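Local coordinates for Non-catalytic protein 1 (PDB 1WCU) that probably binds plant cell-wall polysaccharides as a family 29 carbohydrate-binding module of an anaerobic fungus, with no catalytic activity of its own, at residues A[58-67]-A[136-146]; A[72-82]-A[112-123]. One frame throughout, in Å; residues are numbered along the deposited sequence.

Contact 1 (A[58-67]-A[136-146]); sequences YGKGGCIYLQ and YSTGSCDDHIL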
# COMPACT_ATOMS: atom_id res chain seq x y z
N TYR A 58 2.07 -11.97 0.08
CA TYR A 58 1.05 -11.57 1.04
C TYR A 58 -0.05 -12.62 1.09
O TYR A 58 -0.42 -13.08 2.16
CB TYR A 58 0.44 -10.22 0.64
CG TYR A 58 1.31 -9.03 0.96
CD1 TYR A 58 1.28 -8.44 2.21
CD2 TYR A 58 2.12 -8.44 -0.01
CE1 TYR A 58 2.05 -7.33 2.51
CE2 TYR A 58 2.89 -7.34 0.29
CZ TYR A 58 2.86 -6.78 1.55
OH TYR A 58 3.63 -5.66 1.83
N GLY A 59 -0.56 -12.97 -0.08
CA GLY A 59 -1.65 -13.93 -0.21
C GLY A 59 -2.23 -13.86 -1.60
O GLY A 59 -1.67 -13.21 -2.48
N LYS A 60 -3.33 -14.57 -1.80
CA LYS A 60 -4.02 -14.65 -3.09
C LYS A 60 -5.39 -14.04 -2.89
O LYS A 60 -6.18 -14.51 -2.08
CB LYS A 60 -4.11 -16.11 -3.54
CG LYS A 60 -4.79 -16.31 -4.88
CD LYS A 60 -4.64 -17.74 -5.36
CE LYS A 60 -5.27 -17.95 -6.73
NZ LYS A 60 -6.72 -18.07 -6.65
N GLY A 61 -5.68 -12.97 -3.61
CA GLY A 61 -6.87 -12.17 -3.31
C GLY A 61 -6.71 -11.46 -1.97
O GLY A 61 -5.59 -11.15 -1.57
N GLY A 62 -7.82 -11.21 -1.30
CA GLY A 62 -7.81 -10.54 0.00
C GLY A 62 -8.17 -9.06 -0.07
O GLY A 62 -8.85 -8.61 -1.01
N CYS A 63 -7.69 -8.32 0.92
CA CYS A 63 -8.04 -6.92 1.09
C CYS A 63 -6.82 -6.13 1.51
O CYS A 63 -6.08 -6.57 2.41
CB CYS A 63 -9.12 -6.78 2.13
SG CYS A 63 -9.82 -5.09 2.25
N ILE A 64 -6.62 -4.98 0.89
CA ILE A 64 -5.60 -4.03 1.31
C ILE A 64 -6.31 -2.84 1.97
O ILE A 64 -7.15 -2.19 1.34
CB ILE A 64 -4.74 -3.55 0.12
CG1 ILE A 64 -3.91 -4.71 -0.46
CG2 ILE A 64 -3.81 -2.40 0.52
CD1 ILE A 64 -3.36 -4.48 -1.85
N TYR A 65 -5.95 -2.56 3.22
CA TYR A 65 -6.46 -1.43 4.00
C TYR A 65 -5.31 -0.47 4.25
O TYR A 65 -4.18 -0.90 4.54
CB TYR A 65 -7.02 -1.92 5.33
CG TYR A 65 -7.40 -0.82 6.30
CD1 TYR A 65 -6.45 -0.25 7.12
CD2 TYR A 65 -8.70 -0.36 6.39
CE1 TYR A 65 -6.79 0.76 8.02
CE2 TYR A 65 -9.05 0.66 7.28
CZ TYR A 65 -8.09 1.21 8.08
OH TYR A 65 -8.41 2.23 8.97
N LEU A 66 -5.58 0.83 4.16
CA LEU A 66 -4.68 1.85 4.70
C LEU A 66 -5.42 3.16 4.90
O LEU A 66 -6.54 3.34 4.38
CB LEU A 66 -3.45 2.06 3.80
CG LEU A 66 -3.62 2.90 2.53
CD1 LEU A 66 -2.26 3.23 1.93
CD2 LEU A 66 -4.48 2.20 1.53
N GLN A 67 -4.79 4.05 5.65
CA GLN A 67 -5.24 5.43 5.78
C GLN A 67 -4.27 6.37 5.05
O GLN A 67 -3.05 6.19 5.13
CB GLN A 67 -5.37 5.83 7.25
CG GLN A 67 -6.35 4.97 8.02
CD GLN A 67 -6.56 5.38 9.46
OE1 GLN A 67 -7.19 4.63 10.24
NE2 GLN A 67 -6.02 6.52 9.84
N TYR A 136 -2.65 -5.75 5.26
CA TYR A 136 -3.22 -6.72 4.33
C TYR A 136 -3.96 -7.82 5.08
O TYR A 136 -3.48 -8.33 6.08
CB TYR A 136 -2.11 -7.37 3.49
CG TYR A 136 -2.62 -8.57 2.71
CD1 TYR A 136 -3.38 -8.40 1.55
CD2 TYR A 136 -2.40 -9.86 3.15
CE1 TYR A 136 -3.89 -9.47 0.85
CE2 TYR A 136 -2.92 -10.97 2.45
CZ TYR A 136 -3.66 -10.77 1.31
OH TYR A 136 -4.18 -11.85 0.62
N SER A 137 -5.13 -8.21 4.58
CA SER A 137 -5.91 -9.32 5.11
C SER A 137 -6.14 -10.34 4.01
O SER A 137 -6.46 -9.98 2.88
CB SER A 137 -7.26 -8.81 5.60
OG SER A 137 -8.07 -9.89 6.03
N THR A 138 -6.03 -11.62 4.35
CA THR A 138 -6.41 -12.67 3.41
C THR A 138 -7.92 -12.74 3.22
O THR A 138 -8.39 -13.35 2.26
CB THR A 138 -5.95 -14.07 3.88
OG1 THR A 138 -6.48 -14.34 5.18
CG2 THR A 138 -4.41 -14.14 3.93
N GLY A 139 -8.66 -12.11 4.13
CA GLY A 139 -10.13 -12.13 4.09
C GLY A 139 -10.70 -11.06 3.16
O GLY A 139 -9.98 -10.28 2.56
N SER A 140 -12.02 -11.02 3.05
CA SER A 140 -12.65 -10.04 2.19
C SER A 140 -12.66 -8.67 2.85
O SER A 140 -12.60 -8.54 4.07
CB SER A 140 -14.06 -10.48 1.88
OG SER A 140 -14.84 -10.36 3.03
N CYS A 141 -12.75 -7.63 2.04
CA CYS A 141 -12.86 -6.30 2.62
C CYS A 141 -14.14 -6.13 3.43
O CYS A 141 -14.12 -5.41 4.41
CB CYS A 141 -12.79 -5.22 1.54
SG CYS A 141 -11.20 -5.05 0.71
N ASP A 142 -15.22 -6.79 3.02
CA ASP A 142 -16.47 -6.74 3.80
C ASP A 142 -16.25 -7.16 5.26
O ASP A 142 -16.84 -6.59 6.18
CB ASP A 142 -17.53 -7.65 3.17
CG ASP A 142 -18.14 -7.08 1.90
OD1 ASP A 142 -17.85 -5.93 1.51
OD2 ASP A 142 -18.95 -7.81 1.27
N ASP A 143 -15.36 -8.14 5.46
CA ASP A 143 -15.09 -8.67 6.81
C ASP A 143 -13.98 -7.94 7.59
O ASP A 143 -13.70 -8.32 8.72
CB ASP A 143 -14.76 -10.17 6.73
CG ASP A 143 -15.93 -11.02 6.25
OD1 ASP A 143 -17.10 -10.59 6.39
OD2 ASP A 143 -15.70 -12.14 5.75
N HIS A 144 -13.34 -6.93 6.99
CA HIS A 144 -12.28 -6.13 7.66
C HIS A 144 -12.78 -4.82 8.32
O HIS A 144 -13.45 -4.02 7.66
CB HIS A 144 -11.19 -5.75 6.63
CG HIS A 144 -9.98 -5.11 7.24
ND1 HIS A 144 -9.97 -3.80 7.67
CD2 HIS A 144 -8.74 -5.59 7.49
CE1 HIS A 144 -8.78 -3.50 8.16
NE2 HIS A 144 -8.01 -4.57 8.05
N ILE A 145 -12.41 -4.58 9.58
CA ILE A 145 -12.52 -3.24 10.20
C ILE A 145 -11.38 -2.98 11.19
O ILE A 145 -11.02 -3.87 11.97
CB ILE A 145 -13.86 -3.00 10.94
CG1 ILE A 145 -14.32 -4.25 11.69
CG2 ILE A 145 -14.94 -2.54 9.97
CD1 ILE A 145 -15.35 -3.97 12.78
N LEU A 146 -10.84 -1.76 11.18
CA LEU A 146 -9.68 -1.42 12.01
C LEU A 146 -10.01 -1.37 13.50
O LEU A 146 -9.15 -1.63 14.34
CB LEU A 146 -9.06 -0.08 11.58
CG LEU A 146 -7.66 0.23 12.13
CD1 LEU A 146 -6.64 -0.75 11.56
CD2 LEU A 146 -7.24 1.67 11.83
O HOH W 1 -6.93 -14.82 0.58
O HOH W 2 -11.84 -8.45 -0.89

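Contact 2 (A[72-82]-A[112-123]); sequences TEGLVKVQGVR and YQFDRIIVQDGP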
# COMPACT_ATOMS: atom_id res chain seq x y z
N THR A 72 -2.52 15.52 -2.92
CA THR A 72 -2.53 14.97 -4.26
C THR A 72 -3.50 13.76 -4.31
O THR A 72 -4.44 13.68 -3.53
CB THR A 72 -1.09 14.69 -4.78
OG1 THR A 72 -1.12 14.38 -6.18
CG2 THR A 72 -0.39 13.56 -4.01
N GLU A 73 -3.30 12.87 -5.28
CA GLU A 73 -4.18 11.73 -5.50
C GLU A 73 -3.38 10.69 -6.25
O GLU A 73 -2.28 10.96 -6.74
CB GLU A 73 -5.41 12.15 -6.30
CG GLU A 73 -5.11 12.75 -7.68
CD GLU A 73 -6.35 13.26 -8.38
OE1 GLU A 73 -7.16 13.97 -7.73
OE2 GLU A 73 -6.53 12.97 -9.58
N GLY A 74 -3.95 9.50 -6.40
CA GLY A 74 -3.23 8.47 -7.12
C GLY A 74 -3.81 7.09 -7.05
O GLY A 74 -5.00 6.92 -6.85
N LEU A 75 -2.95 6.09 -7.28
CA LEU A 75 -3.36 4.71 -7.46
C LEU A 75 -2.71 3.79 -6.44
O LEU A 75 -1.60 4.03 -5.97
CB LEU A 75 -2.97 4.24 -8.86
CG LEU A 75 -3.73 4.93 -10.01
CD1 LEU A 75 -3.22 4.54 -11.37
CD2 LEU A 75 -5.20 4.65 -9.94
N VAL A 76 -3.45 2.75 -6.07
CA VAL A 76 -2.93 1.61 -5.31
C VAL A 76 -2.97 0.38 -6.23
O VAL A 76 -3.96 0.13 -6.93
CB VAL A 76 -3.73 1.39 -4.02
CG1 VAL A 76 -3.17 0.24 -3.20
CG2 VAL A 76 -3.71 2.67 -3.18
N LYS A 77 -1.87 -0.36 -6.25
CA LYS A 77 -1.70 -1.48 -7.15
C LYS A 77 -1.03 -2.63 -6.41
O LYS A 77 -0.51 -2.46 -5.32
CB LYS A 77 -0.82 -1.10 -8.34
CG LYS A 77 -1.22 0.17 -9.09
CD LYS A 77 -0.23 0.47 -10.18
CE LYS A 77 -0.54 1.70 -11.01
NZ LYS A 77 0.17 1.58 -12.29
N VAL A 78 -1.01 -3.79 -7.05
CA VAL A 78 -0.16 -4.91 -6.64
C VAL A 78 0.80 -5.29 -7.77
O VAL A 78 0.50 -5.05 -8.94
CB VAL A 78 -0.98 -6.16 -6.17
CG1 VAL A 78 -1.84 -5.80 -4.97
CG2 VAL A 78 -1.81 -6.74 -7.28
N GLN A 79 1.97 -5.82 -7.41
CA GLN A 79 2.88 -6.40 -8.38
C GLN A 79 3.54 -7.64 -7.76
O GLN A 79 3.14 -8.10 -6.68
CB GLN A 79 3.91 -5.38 -8.89
CG GLN A 79 4.93 -4.98 -7.84
CD GLN A 79 6.04 -4.06 -8.31
OE1 GLN A 79 6.46 -3.18 -7.56
NE2 GLN A 79 6.58 -4.30 -9.51
N GLY A 80 4.50 -8.23 -8.44
CA GLY A 80 5.05 -9.52 -8.02
C GLY A 80 3.98 -10.59 -8.02
O GLY A 80 3.94 -11.45 -7.13
N VAL A 81 3.12 -10.55 -9.03
CA VAL A 81 1.98 -11.46 -9.13
C VAL A 81 2.41 -12.78 -9.77
O VAL A 81 3.07 -12.81 -10.81
CB VAL A 81 0.82 -10.82 -9.93
CG1 VAL A 81 -0.39 -11.75 -10.02
CG2 VAL A 81 0.40 -9.52 -9.26
N ARG A 82 2.06 -13.88 -9.12
CA ARG A 82 2.45 -15.20 -9.60
C ARG A 82 1.86 -15.40 -10.98
O ARG A 82 0.58 -15.18 -11.21
CB ARG A 82 1.96 -16.28 -8.63
CG ARG A 82 2.58 -17.67 -8.79
CD ARG A 82 2.01 -18.54 -7.69
NE ARG A 82 2.54 -19.90 -7.76
CZ ARG A 82 2.29 -20.83 -6.85
NH1 ARG A 82 1.54 -20.55 -5.81
NH2 ARG A 82 2.78 -22.05 -7.02
N TYR A 112 -4.99 -12.89 -8.30
CA TYR A 112 -3.67 -12.30 -8.03
C TYR A 112 -3.09 -12.74 -6.70
O TYR A 112 -3.61 -12.40 -5.65
CB TYR A 112 -3.75 -10.77 -8.03
CG TYR A 112 -4.26 -10.15 -9.31
CD1 TYR A 112 -4.06 -10.76 -10.54
CD2 TYR A 112 -4.93 -8.94 -9.28
CE1 TYR A 112 -4.52 -10.20 -11.72
CE2 TYR A 112 -5.40 -8.35 -10.48
CZ TYR A 112 -5.19 -9.01 -11.68
OH TYR A 112 -5.63 -8.47 -12.88
N GLN A 113 -2.01 -13.50 -6.79
CA GLN A 113 -1.20 -13.86 -5.63
C GLN A 113 0.08 -13.05 -5.71
O GLN A 113 0.86 -13.21 -6.65
CB GLN A 113 -0.94 -15.37 -5.65
CG GLN A 113 -0.20 -15.86 -4.43
CD GLN A 113 -0.11 -17.35 -4.37
OE1 GLN A 113 -0.17 -18.03 -5.41
NE2 GLN A 113 0.05 -17.89 -3.17
N PHE A 114 0.29 -12.14 -4.77
CA PHE A 114 1.20 -11.01 -4.97
C PHE A 114 2.12 -10.76 -3.78
O PHE A 114 1.78 -11.15 -2.66
CB PHE A 114 0.37 -9.73 -5.27
CG PHE A 114 -0.40 -9.23 -4.08
CD1 PHE A 114 -1.60 -9.82 -3.70
CD2 PHE A 114 0.12 -8.21 -3.27
CE1 PHE A 114 -2.30 -9.39 -2.59
CE2 PHE A 114 -0.56 -7.77 -2.15
CZ PHE A 114 -1.78 -8.37 -1.80
N ASP A 115 3.26 -10.10 -4.03
CA ASP A 115 4.27 -9.90 -2.99
C ASP A 115 4.55 -8.42 -2.67
O ASP A 115 5.38 -8.15 -1.80
CB ASP A 115 5.59 -10.59 -3.34
CG ASP A 115 6.34 -9.91 -4.45
OD1 ASP A 115 5.85 -8.89 -4.93
OD2 ASP A 115 7.43 -10.41 -4.82
N ARG A 116 3.87 -7.50 -3.35
CA ARG A 116 4.16 -6.06 -3.22
C ARG A 116 2.90 -5.22 -3.35
O ARG A 116 2.09 -5.43 -4.28
CB ARG A 116 5.15 -5.61 -4.30
CG ARG A 116 6.60 -5.61 -3.88
CD ARG A 116 7.54 -5.57 -5.08
NE ARG A 116 7.65 -6.89 -5.66
CZ ARG A 116 8.53 -7.25 -6.59
NH1 ARG A 116 9.27 -6.36 -7.21
NH2 ARG A 116 8.58 -8.52 -6.93
N ILE A 117 2.76 -4.26 -2.43
CA ILE A 117 1.71 -3.26 -2.44
C ILE A 117 2.30 -1.92 -2.91
O ILE A 117 3.18 -1.35 -2.25
CB ILE A 117 1.11 -3.08 -1.02
CG1 ILE A 117 0.47 -4.38 -0.54
CG2 ILE A 117 0.07 -1.94 -1.03
CD1 ILE A 117 0.06 -4.41 0.93
N ILE A 118 1.77 -1.40 -4.01
CA ILE A 118 2.23 -0.15 -4.62
C ILE A 118 1.29 1.00 -4.29
O ILE A 118 0.08 0.85 -4.36
CB ILE A 118 2.25 -0.30 -6.16
CG1 ILE A 118 3.36 -1.26 -6.61
CG2 ILE A 118 2.41 1.05 -6.85
CD1 ILE A 118 3.13 -1.79 -8.02
N VAL A 119 1.86 2.14 -3.91
CA VAL A 119 1.11 3.41 -3.80
C VAL A 119 1.85 4.37 -4.70
O VAL A 119 3.07 4.48 -4.60
CB VAL A 119 1.03 3.95 -2.36
CG1 VAL A 119 0.19 5.22 -2.29
CG2 VAL A 119 0.43 2.89 -1.44
N GLN A 120 1.13 5.06 -5.59
CA GLN A 120 1.76 5.83 -6.66
C GLN A 120 1.06 7.18 -6.87
O GLN A 120 -0.18 7.26 -6.81
CB GLN A 120 1.74 4.98 -7.95
CG GLN A 120 2.67 5.41 -9.02
CD GLN A 120 3.03 4.29 -10.01
OE1 GLN A 120 2.41 3.21 -10.09
NE2 GLN A 120 4.05 4.56 -10.79
N ASP A 121 1.85 8.22 -7.09
CA ASP A 121 1.35 9.60 -7.30
C ASP A 121 0.96 9.85 -8.75
O ASP A 121 1.81 10.12 -9.57
CB ASP A 121 2.43 10.61 -6.88
CG ASP A 121 1.96 12.04 -6.94
OD1 ASP A 121 0.73 12.29 -7.09
OD2 ASP A 121 2.81 12.92 -6.71
N GLY A 122 -0.34 9.82 -9.04
CA GLY A 122 -0.81 9.89 -10.42
C GLY A 122 -0.46 11.18 -11.14
O GLY A 122 0.04 11.14 -12.27
N PRO A 123 -0.75 12.33 -10.51
CA PRO A 123 -0.38 13.60 -11.11
C PRO A 123 1.10 13.96 -11.18
O PRO A 123 1.40 15.05 -11.70
CB PRO A 123 -1.08 14.64 -10.23
CG PRO A 123 -2.15 13.90 -9.55
CD PRO A 123 -1.60 12.52 -9.32
O HOH W 3 2.67 0.77 -11.42
O HOH W 4 9.26 -3.31 -7.26
O HOH W 5 6.43 -12.60 -6.51
O HOH W 6 -1.39 -14.92 -9.28

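Contact 1 (A[58-67]-A[136-146])
The phenol of Tyr136 donates to the backbone carbonyl of Gly61, OH to O 2.7 Å, and the oxygen lies at the ring edge while the hydroxyl stands above the carbonyl plane. With CG anti to the backbone N (chi1 169°), the ring runs alongside its own strand toward the corner at Lys60 and Gly61. Glycine suits Gly59 and Gly62 because a CB at either would collide with the Tyr136 hydroxyl. Tyr58 lays its CB over one ring face, 3.9 Å from the centroid of the Tyr136 ring, and turns a ring edge toward that face in an offset edge-to-face pair with planes at 60°. A leucine in place of Tyr136 would probably leave the Gly61 carbonyl without this donor and open a gap beside Tyr58.

Next along the strand, Cys63 and Ser137 form an antiparallel hydrogen-bonded pair, Cys63 N to Ser137 O 2.8 Å and Ser137 N to Cys63 O 2.9 Å. Ser137 OG then accepts from Gly139 N in an ST turn, which starts the chain round to Cys141. There the disulfide, Cys63 SG to Cys141 SG 2.1 Å, pins the C-terminal tail to the sheet. Farther along, the His144 ring lies at 26° to that of Tyr65, slid aside so that they barely overlap.

Strand 62-70 runs between strands 129-137 and 101-109 in one sheet of a beta-sandwich; Tyr58 and Ile64 reach across to Ile117 of the other sheet, and Tyr65 turns its hydroxyl to Glu103.

Contact 2 (A[72-82]-A[112-123])
Strands 74-79 and 116-121 run antiparallel, their axes 4.6 Å apart at closest and 155° between directions, with paired bonds such as Ile118 N to Lys77 O (2.8 Å). Asp115 and Arg116 form a classic beta bulge opposite Gln79, salt-bridged to each other and in turn to Lys51 and Glu86. The Gln79 chain lies obliquely over Arg116, Gln79 CG 3.6 Å from Arg116 CB, with amide and guanidinium planes 33° apart. Ile118 CD1 packs against Gln79 CG and OE1, and Ser49 hydrogen-bonds that oxygen. Glycine suits the positive phi of Gly80, where a CB would strike Asp115 OD1.

Val76, Val78, Ile117 and Val119 point into the beta-sandwich core, where beta-branched residues suit both strand and interior. The other face carries Lys77, Gln79, Arg116, Ile118 and Gln120, with Trp25 and Tyr45 nearby, a polar and aromatic mix consistent with a sugar-binding surface. A water joins Lys77 NZ to Gln120 OE1, while Gln120 NE2 is hydrogen-bonded to the backbone carbonyl of Tyr45. Phe114, just past the bulge, turns one ring face to Val78 CG1, 3.7 Å from the Phe114 ring centroid. At the other end, Thr72 OG1 donates to Asp121 OD1 (2.9 Å), and Ser125 holds Asp121 OD2.

How the contacts relate
Contact 2 is nested in the chain within the loop that contact 1 closes: strand 62-70 leads on to 74-79, and 116-121 to 129-137. The two lie in different sheets of the sandwich, with centres about 14 Å apart, yet they meet at the 112-115 segment. Probable hydrogen bonds run from Tyr58 N to Phe114 O (2.9 Å) and from Gly61 N to Tyr112 O (3.0 Å). Phe114 is the shared aromatic, its CZ 3.6 Å from Tyr136 CE1. The presumed carbohydrate-binding face belongs to contact 2, on the side of its sheet turned away from contact 1.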